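Local coordinates for protein adhesin (Streptococcus sanguinis SK1 = NCTC 7863, PDB 6VT2) that binds sialylated glycans through tandem Siglec-like modules, and so probably mediates attachment of the bacterium to sialoglycan-bearing host surfaces, at residues A[230-243]-A[297-309]. Residues are numbered along the deposited sequence; the frame is centred on the assembly and turned at random. Where two conformers were deposited one is given.
Sequences DNSGKITNVNFAGD and YTFKVRATDASGL. With CA (calcium ion), chain J; SIA (N-acetyl-alpha-neuraminic acid), chain C.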
ATOM      1  N   ASP A 230       3.469  -9.609 -10.716  1.00 12.61           N
ATOM      2  CA  ASP A 230       4.558 -10.575 -10.506  1.00 13.25           C
ATOM      3  C   ASP A 230       4.510 -10.981  -9.042  1.00 15.13           C
ATOM      4  O   ASP A 230       4.157 -10.155  -8.237  1.00 14.01           O
ATOM      5  CB  ASP A 230       5.901  -9.969 -10.892  1.00 12.44           C
ATOM      6  CG  ASP A 230       7.028 -10.965 -10.899  1.00 14.02           C
ATOM      7  OD1 ASP A 230       6.930 -11.881 -11.593  1.00 14.92           O
ATOM      8  OD2 ASP A 230       7.902 -10.757 -10.094  1.00 15.61           O
ATOM      9  N   ASN A 231       5.044 -12.148  -8.695  1.00 15.20           N
ATOM     10  CA  ASN A 231       5.137 -12.609  -7.288  1.00 16.23           C
ATOM     11  C   ASN A 231       6.048 -11.672  -6.461  1.00 15.61           C
ATOM     12  O   ASN A 231       5.815 -11.530  -5.316  1.00 17.31           O
ATOM     13  CB  ASN A 231       5.615 -14.059  -7.214  1.00 15.92           C
ATOM     14  CG  ASN A 231       7.025 -14.239  -7.695  1.00 25.66           C
ATOM     15  OD1 ASN A 231       7.440 -13.529  -8.529  1.00 16.00           O
ATOM     16  ND2 ASN A 231       7.781 -15.150  -7.131  1.00 19.77           N
ATOM     17  N   SER A 232       7.011 -10.981  -7.073  1.00 14.92           N
ATOM     18  CA  SER A 232       7.873  -9.999  -6.376  1.00 14.04           C
ATOM     19  C   SER A 232       7.135  -8.679  -6.146  1.00 18.43           C
ATOM     20  O   SER A 232       7.651  -7.855  -5.449  1.00 16.32           O
ATOM     21  CB  SER A 232       9.096  -9.707  -7.133  1.00 16.52           C
ATOM     22  OG  SER A 232       8.755  -9.037  -8.326  1.00 15.54           O
ATOM     23  N   GLY A 233       6.030  -8.459  -6.860  1.00 14.54           N
ATOM     24  CA  GLY A 233       5.338  -7.210  -6.821  1.00 17.61           C
ATOM     25  C   GLY A 233       5.917  -6.165  -7.734  1.00 12.89           C
ATOM     26  O   GLY A 233       5.431  -5.018  -7.697  1.00 13.95           O
ATOM     27  N   LYS A 234       6.910  -6.526  -8.568  1.00 13.64           N
ATOM     28  CA  LYS A 234       7.591  -5.561  -9.411  1.00 12.23           C
ATOM     29  C   LYS A 234       7.776  -6.116 -10.813  1.00 11.47           C
ATOM     30  O   LYS A 234       8.291  -7.227 -10.993  1.00 14.27           O
ATOM     31  CB  LYS A 234       8.937  -5.184  -8.800  1.00 15.39           C
ATOM     32  CG  LYS A 234       9.839  -4.407  -9.678  1.00 13.54           C
ATOM     33  CD  LYS A 234       9.231  -3.049 -10.082  1.00 17.89           C
ATOM     34  CE  LYS A 234      10.244  -2.241 -10.861  1.00 17.55           C
ATOM     35  NZ  LYS A 234       9.633  -1.102 -11.567  1.00 20.77           N
ATOM     36  N   ILE A 235       7.343  -5.344 -11.796  1.00  9.50           N
ATOM     37  CA  ILE A 235       7.663  -5.584 -13.194  1.00 11.41           C
ATOM     38  C   ILE A 235       8.489  -4.427 -13.700  1.00 12.28           C
ATOM     39  O   ILE A 235       8.194  -3.255 -13.419  1.00 13.53           O
ATOM     40  CB  ILE A 235       6.365  -5.778 -14.008  1.00  9.88           C
ATOM     41  CG1 ILE A 235       5.738  -7.107 -13.565  1.00 10.78           C
ATOM     42  CG2 ILE A 235       6.599  -5.652 -15.464  1.00 11.09           C
ATOM     43  CD1 ILE A 235       4.343  -7.286 -14.172  1.00 13.73           C
ATOM     44  N   THR A 236       9.526  -4.779 -14.451  1.00 12.45           N
ATOM     45  CA  THR A 236      10.447  -3.812 -15.012  1.00 14.99           C
ATOM     46  C   THR A 236      10.207  -3.558 -16.480  1.00 14.51           C
ATOM     47  O   THR A 236      10.622  -2.507 -16.970  1.00 13.73           O
ATOM     48  CB  THR A 236      11.901  -4.247 -14.837  1.00 18.32           C
ATOM     49  OG1 THR A 236      12.175  -5.469 -15.534  1.00 23.36           O
ATOM     50  CG2 THR A 236      12.169  -4.426 -13.347  1.00 16.85           C
ATOM     51  N   ASN A 237       9.556  -4.466 -17.213  1.00 13.21           N
ATOM     52  CA  ASN A 237       9.394  -4.246 -18.636  1.00 13.27           C
ATOM     53  C   ASN A 237       8.174  -4.993 -19.098  1.00 11.47           C
ATOM     54  O   ASN A 237       7.982  -6.132 -18.677  1.00 11.68           O
ATOM     55  CB  ASN A 237      10.611  -4.728 -19.407  1.00 14.23           C
ATOM     56  CG  ASN A 237      10.429  -4.613 -20.890  1.00 19.51           C
ATOM     57  OD1 ASN A 237      10.006  -5.562 -21.552  1.00 16.37           O
ATOM     58  ND2 ASN A 237      10.721  -3.446 -21.421  1.00 27.18           N
ATOM     59  N   VAL A 238       7.413  -4.372 -20.014  1.00 11.01           N
ATOM     60  CA  VAL A 238       6.334  -4.998 -20.769  1.00 11.08           C
ATOM     61  C   VAL A 238       6.679  -4.844 -22.233  1.00  9.84           C
ATOM     62  O   VAL A 238       6.974  -3.729 -22.697  1.00 13.56           O
ATOM     63  CB  VAL A 238       4.979  -4.373 -20.429  1.00 11.64           C
ATOM     64  CG1 VAL A 238       3.901  -4.920 -21.337  1.00 12.71           C
ATOM     65  CG2 VAL A 238       4.679  -4.558 -18.982  1.00 13.72           C
ATOM     66  N   ASN A 239       6.701  -5.960 -22.940  1.00  9.64           N
ATOM     67  CA  ASN A 239       7.243  -5.999 -24.286  1.00 11.94           C
ATOM     68  C   ASN A 239       6.222  -6.604 -25.229  1.00 10.05           C
ATOM     69  O   ASN A 239       5.910  -7.793 -25.146  1.00 10.82           O
ATOM     70  CB  ASN A 239       8.506  -6.841 -24.317  1.00 11.60           C
ATOM     71  CG  ASN A 239       9.174  -6.842 -25.666  1.00 17.94           C
ATOM     72  OD1 ASN A 239       8.771  -6.115 -26.578  1.00 14.20           O
ATOM     73  ND2 ASN A 239      10.252  -7.643 -25.798  1.00 17.36           N
ATOM     74  N   PHE A 240       5.697  -5.770 -26.122  1.00 10.82           N
ATOM     75  CA  PHE A 240       4.736  -6.176 -27.146  1.00 12.51           C
ATOM     76  C   PHE A 240       5.413  -6.551 -28.441  1.00 11.86           C
ATOM     77  O   PHE A 240       4.739  -6.947 -29.384  1.00 11.86           O
ATOM     78  CB  PHE A 240       3.724  -5.044 -27.419  1.00 12.29           C
ATOM     79  CG  PHE A 240       2.860  -4.729 -26.269  1.00 11.21           C
ATOM     80  CD1 PHE A 240       1.688  -5.396 -26.083  1.00 12.06           C
ATOM     81  CD2 PHE A 240       3.236  -3.762 -25.351  1.00 12.91           C
ATOM     82  CE1 PHE A 240       0.885  -5.140 -25.079  1.00 10.95           C
ATOM     83  CE2 PHE A 240       2.483  -3.485 -24.275  1.00 10.67           C
ATOM     84  CZ  PHE A 240       1.264  -4.156 -24.102  1.00 12.64           C
ATOM     85  N   ALA A 241       6.728  -6.502 -28.499  1.00 10.31           N
ATOM     86  CA  ALA A 241       7.454  -6.685 -29.742  1.00 12.84           C
ATOM     87  C   ALA A 241       8.586  -7.679 -29.575  1.00 16.73           C
ATOM     88  O   ALA A 241       9.671  -7.490 -30.117  1.00 20.83           O
ATOM     89  CB  ALA A 241       7.983  -5.348 -30.244  1.00 17.13           C
ATOM     90  N   GLY A 242       8.282  -8.790 -28.932  1.00 15.51           N
ATOM     91  CA  GLY A 242       9.274  -9.795 -28.498  1.00 16.83           C
ATOM     92  C   GLY A 242       9.799 -10.680 -29.609  1.00 22.98           C
ATOM     93  O   GLY A 242      10.747 -11.364 -29.411  1.00 21.56           O
ATOM     94  N   ASP A 243       9.117 -10.698 -30.717  1.00 16.78           N
ATOM     95  CA  ASP A 243       9.507 -11.458 -31.919  1.00 13.61           C
ATOM     96  C   ASP A 243       8.980 -10.743 -33.154  1.00 21.04           C
ATOM     97  O   ASP A 243       8.312  -9.770 -33.016  1.00 17.89           O
ATOM     98  CB  ASP A 243       8.980 -12.864 -31.835  1.00 21.35           C
ATOM     99  CG  ASP A 243       7.507 -12.779 -31.678  1.00 28.03           C
ATOM    100  OD1 ASP A 243       6.797 -12.672 -32.614  1.00 25.68           O
ATOM    101  OD2 ASP A 243       7.105 -12.943 -30.550  1.00 29.72           O
ATOM    102  N   TYR A 297      -6.535  -7.950 -34.583  1.00  9.36           N
ATOM    103  CA  TYR A 297      -5.104  -7.993 -34.412  1.00  9.65           C
ATOM    104  C   TYR A 297      -4.827  -8.885 -33.222  1.00 11.91           C
ATOM    105  O   TYR A 297      -5.424  -8.725 -32.147  1.00 11.00           O
ATOM    106  CB  TYR A 297      -4.504  -6.625 -34.148  1.00  9.39           C
ATOM    107  CG  TYR A 297      -4.589  -5.658 -35.262  1.00  9.40           C
ATOM    108  CD1 TYR A 297      -3.993  -5.925 -36.480  1.00 10.96           C
ATOM    109  CD2 TYR A 297      -5.290  -4.489 -35.137  1.00 11.60           C
ATOM    110  CE1 TYR A 297      -4.029  -5.054 -37.516  1.00 12.35           C
ATOM    111  CE2 TYR A 297      -5.336  -3.589 -36.194  1.00 11.28           C
ATOM    112  CZ  TYR A 297      -4.718  -3.869 -37.367  1.00 12.18           C
ATOM    113  OH  TYR A 297      -4.772  -3.044 -38.440  1.00 13.67           O
ATOM    114  N   THR A 298      -3.935  -9.837 -33.422  1.00 11.09           N
ATOM    115  CA  THR A 298      -3.525 -10.793 -32.391  1.00 11.76           C
ATOM    116  C   THR A 298      -2.129 -10.438 -31.929  1.00 11.82           C
ATOM    117  O   THR A 298      -1.181 -10.483 -32.719  1.00 13.91           O
ATOM    118  CB  THR A 298      -3.564 -12.204 -32.944  1.00 10.95           C
ATOM    119  OG1 THR A 298      -4.879 -12.451 -33.502  1.00 15.22           O
ATOM    120  CG2 THR A 298      -3.298 -13.216 -31.767  1.00 16.59           C
ATOM    121  N   PHE A 299      -2.042  -9.941 -30.712  1.00 11.27           N
ATOM    122  CA  PHE A 299      -0.819  -9.454 -30.119  1.00 12.21           C
ATOM    123  C   PHE A 299      -0.191 -10.532 -29.265  1.00 10.22           C
ATOM    124  O   PHE A 299      -0.869 -11.425 -28.758  1.00 11.53           O
ATOM    125  CB  PHE A 299      -1.095  -8.233 -29.231  1.00 13.25           C
ATOM    126  CG  PHE A 299      -1.672  -7.075 -29.959  1.00  9.66           C
ATOM    127  CD1 PHE A 299      -3.043  -6.953 -30.106  1.00 10.26           C
ATOM    128  CD2 PHE A 299      -0.875  -6.107 -30.485  1.00 13.79           C
ATOM    129  CE1 PHE A 299      -3.593  -5.922 -30.791  1.00 13.84           C
ATOM    130  CE2 PHE A 299      -1.429  -5.017 -31.119  1.00 13.17           C
ATOM    131  CZ  PHE A 299      -2.796  -4.936 -31.296  1.00 13.63           C
ATOM    132  N   LYS A 300       1.100 -10.358 -29.022  1.00 11.13           N
ATOM    133  CA  LYS A 300       1.834 -11.185 -28.083  1.00 11.87           C
ATOM    134  C   LYS A 300       2.556 -10.218 -27.167  1.00 12.37           C
ATOM    135  O   LYS A 300       3.271  -9.315 -27.626  1.00 11.97           O
ATOM    136  CB  LYS A 300       2.814 -12.110 -28.839  1.00 13.55           C
ATOM    137  CG  LYS A 300       2.081 -13.112 -29.766  1.00 17.96           C
ATOM    138  CD  LYS A 300       2.900 -14.347 -30.049  1.00 34.89           C
ATOM    139  CE  LYS A 300       4.133 -14.054 -30.905  1.00 41.45           C
ATOM    140  NZ  LYS A 300       5.148 -15.160 -30.822  1.00 44.66           N
ATOM    141  N   VAL A 301       2.418 -10.432 -25.882  1.00 10.58           N
ATOM    142  CA  VAL A 301       3.029  -9.571 -24.883  1.00 10.29           C
ATOM    143  C   VAL A 301       3.831 -10.450 -23.930  1.00 11.78           C
ATOM    144  O   VAL A 301       3.426 -11.565 -23.595  1.00 10.90           O
ATOM    145  CB  VAL A 301       1.972  -8.711 -24.157  1.00 11.64           C
ATOM    146  CG1 VAL A 301       1.005  -9.562 -23.363  1.00 12.91           C
ATOM    147  CG2 VAL A 301       2.661  -7.693 -23.357  1.00 11.63           C
ATOM    148  N   ARG A 302       4.943  -9.937 -23.502  1.00 11.26           N
ATOM    149  CA  ARG A 302       5.773 -10.520 -22.460  1.00 11.50           C
ATOM    150  C   ARG A 302       6.051  -9.470 -21.381  1.00 12.99           C
ATOM    151  O   ARG A 302       6.023  -8.259 -21.640  1.00 13.00           O
ATOM    152  CB  ARG A 302       7.116 -10.953 -23.014  1.00 14.58           C
ATOM    153  CG  ARG A 302       7.082 -11.983 -24.070  1.00 15.07           C
ATOM    154  CD  ARG A 302       8.491 -12.188 -24.670  1.00 18.42           C
ATOM    155  NE  ARG A 302       8.475 -13.198 -25.728  1.00 18.35           N
ATOM    156  CZ  ARG A 302       8.712 -14.494 -25.509  1.00 17.87           C
ATOM    157  NH1 ARG A 302       8.997 -14.924 -24.270  1.00 19.61           N
ATOM    158  NH2 ARG A 302       8.688 -15.330 -26.502  1.00 22.70           N
ATOM    159  N   ALA A 303       6.305  -9.901 -20.161  1.00  9.74           N
ATOM    160  CA  ALA A 303       6.639  -8.983 -19.078  1.00  9.31           C
ATOM    161  C   ALA A 303       7.824  -9.597 -18.342  1.00 12.75           C
ATOM    162  O   ALA A 303       7.944 -10.816 -18.244  1.00 12.18           O
ATOM    163  CB  ALA A 303       5.477  -8.712 -18.141  1.00 13.20           C
ATOM    164  N   THR A 304       8.707  -8.732 -17.872  1.00 11.14           N
ATOM    165  CA  THR A 304       9.918  -9.145 -17.190  1.00 12.57           C
ATOM    166  C   THR A 304       9.952  -8.540 -15.798  1.00 15.50           C
ATOM    167  O   THR A 304       9.566  -7.387 -15.607  1.00 13.22           O
ATOM    168  CB  THR A 304      11.122  -8.676 -17.992  1.00 15.74           C
ATOM    169  OG1 THR A 304      11.116  -9.245 -19.280  1.00 16.53           O
ATOM    170  CG2 THR A 304      12.446  -9.136 -17.303  1.00 18.46           C
ATOM    171  N   ASP A 305      10.374  -9.331 -14.805  1.00 13.65           N
ATOM    172  CA  ASP A 305      10.494  -8.829 -13.442  1.00 13.60           C
ATOM    173  C   ASP A 305      11.928  -8.347 -13.216  1.00 16.94           C
ATOM    174  O   ASP A 305      12.776  -8.414 -14.106  1.00 15.24           O
ATOM    175  CB  ASP A 305      10.010  -9.883 -12.435  1.00 12.17           C
ATOM    176  CG  ASP A 305      10.878 -11.144 -12.384  1.00 14.22           C
ATOM    177  OD1 ASP A 305      12.077 -11.058 -12.721  1.00 15.99           O
ATOM    178  OD2 ASP A 305      10.294 -12.174 -12.063  1.00 13.35           O
ATOM    179  N   ALA A 306      12.192  -7.830 -12.012  1.00 19.12           N
ATOM    180  CA  ALA A 306      13.482  -7.192 -11.773  1.00 18.51           C
ATOM    181  C   ALA A 306      14.605  -8.211 -11.675  1.00 21.19           C
ATOM    182  O   ALA A 306      15.776  -7.832 -11.809  1.00 24.94           O
ATOM    183  CB  ALA A 306      13.430  -6.367 -10.514  1.00 16.51           C
ATOM    184  N   SER A 307      14.275  -9.487 -11.457  0.50 18.18           N
ATOM    185  CA  SER A 307      15.279 -10.544 -11.445  0.50 22.12           C
ATOM    186  C   SER A 307      15.652 -11.009 -12.839  0.50 22.03           C
ATOM    187  O   SER A 307      16.526 -11.858 -12.972  0.50 22.02           O
ATOM    188  CB  SER A 307      14.783 -11.747 -10.646  0.50 19.02           C
ATOM    189  OG  SER A 307      14.605 -11.416  -9.308  0.50 20.46           O
ATOM    190  N   GLY A 308      15.006 -10.481 -13.873  1.00 20.40           N
ATOM    191  CA  GLY A 308      15.268 -10.883 -15.235  1.00 21.41           C
ATOM    192  C   GLY A 308      14.431 -12.024 -15.777  1.00 16.24           C
ATOM    193  O   GLY A 308      14.768 -12.547 -16.853  1.00 22.63           O
ATOM    194  N   LEU A 309      13.419 -12.487 -15.040  1.00 14.40           N
ATOM    195  CA  LEU A 309      12.557 -13.546 -15.552  1.00 16.42           C
ATOM    196  C   LEU A 309      11.535 -12.904 -16.489  1.00 15.68           C
ATOM    197  O   LEU A 309      10.829 -11.971 -16.089  1.00 15.18           O
ATOM    198  CB  LEU A 309      11.809 -14.293 -14.468  1.00 16.11           C
ATOM    199  CG  LEU A 309      12.621 -15.150 -13.497  1.00 21.49           C
ATOM    200  CD1 LEU A 309      11.665 -15.820 -12.559  1.00 17.98           C
ATOM    201  CD2 LEU A 309      13.513 -16.096 -14.206  1.00 34.95           C
TER
HETATM  202 CA    CA J 704       8.833 -13.020 -10.410  1.00 12.17          CA
HETATM  203  C1  SIA C   3      -3.787 -11.450 -36.620  1.00 18.74           C
HETATM  204  C2  SIA C   3      -3.398 -11.673 -38.147  1.00 20.51           C
HETATM  205  C3  SIA C   3      -4.599 -11.883 -39.081  1.00 19.76           C
HETATM  206  C4  SIA C   3      -5.499 -10.651 -39.147  1.00 15.05           C
HETATM  207  C5  SIA C   3      -4.696  -9.410 -39.557  1.00 12.54           C
HETATM  208  C6  SIA C   3      -3.422  -9.272 -38.686  1.00 13.63           C
HETATM  209  C7  SIA C   3      -2.422  -8.224 -39.211  1.00 11.92           C
HETATM  210  C8  SIA C   3      -1.073  -8.383 -38.470  1.00 12.56           C
HETATM  211  C9  SIA C   3      -0.132  -7.218 -38.752  1.00 15.83           C
HETATM  212  C10 SIA C   3      -5.869  -7.399 -40.421  1.00 14.65           C
HETATM  213  C11 SIA C   3      -6.759  -6.201 -40.073  1.00 16.39           C
HETATM  214  N5  SIA C   3      -5.529  -8.218 -39.395  1.00 11.26           N
HETATM  215  O1A SIA C   3      -3.063 -10.602 -36.025  1.00 17.18           O
HETATM  216  O1B SIA C   3      -4.722 -12.137 -36.159  1.00 19.01           O
HETATM  217  O4  SIA C   3      -6.563 -10.801 -40.105  1.00 15.18           O
HETATM  218  O6  SIA C   3      -2.680 -10.491 -38.644  1.00 16.66           O
HETATM  219  O7  SIA C   3      -2.283  -8.343 -40.621  1.00 16.36           O
HETATM  220  O8  SIA C   3      -1.283  -8.550 -37.066  1.00 12.57           O
HETATM  221  O9  SIA C   3       1.184  -7.543 -38.296  1.00 17.08           O
HETATM  222  O10 SIA C   3      -5.492  -7.601 -41.568  1.00 17.53           O
HETATM  223  O   HOH W   1      11.086  -8.088  -9.501  1.00 23.62           O
HETATM  224  O   HOH W   2      14.824  -6.900 -15.101  1.00 31.74           O
HETATM  225  O   HOH W   3       9.381  -8.300 -21.144  1.00 15.74           O
HETATM  226  O   HOH W   4       6.011  -9.547 -27.352  1.00 14.90           O
HETATM  227  O   HOH W   5       2.322  -7.866 -30.300  1.00 11.74           O
HETATM  228  O   HOH W   6       7.178 -12.084 -27.878  1.00 22.01           O
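D230 and D305 meet across the contact at a calcium ion. D230 CB points toward strand 297-305, and CG stands anti to the backbone N (chi1 -171°), which brings the carboxylate to the ion. D230 OD1 binds the calcium at 2.5 Å. D230 OD2 binds it too, so the carboxylate is bidentate. D230 OD2 also comes 3.3 Å from D305 CB. It accepts from S232 N above the carboxylate plane, an Asx turn, and from S232 OG on its anti lone pair, which holds the group's rotation. D305 OD2 joins the ion at 2.4 Å, its carboxylate plane turned 63° from that of D230. N231 OD1, D201 and V203 O complete the site.

Beyond it the strands pair antiparallel. T236 and N237 both face T304, a classic beta bulge. On the face toward strand 222-229, V301 CG2 sits over one face of the F240 ring, a CH-pi contact. K300 NZ bridges to D243 OD2 at 3.0 Å from above the carboxylate plane, while D243 OD1 caps A246 N. Further along the same strand, T298 N and OG1 hydrogen-bond the sialic acid carboxylate. Strand 297-305 thus runs from the calcium site to the glycan pocket of a Siglec-like domain, with edge strand 235-239 paired along its calcium-side part.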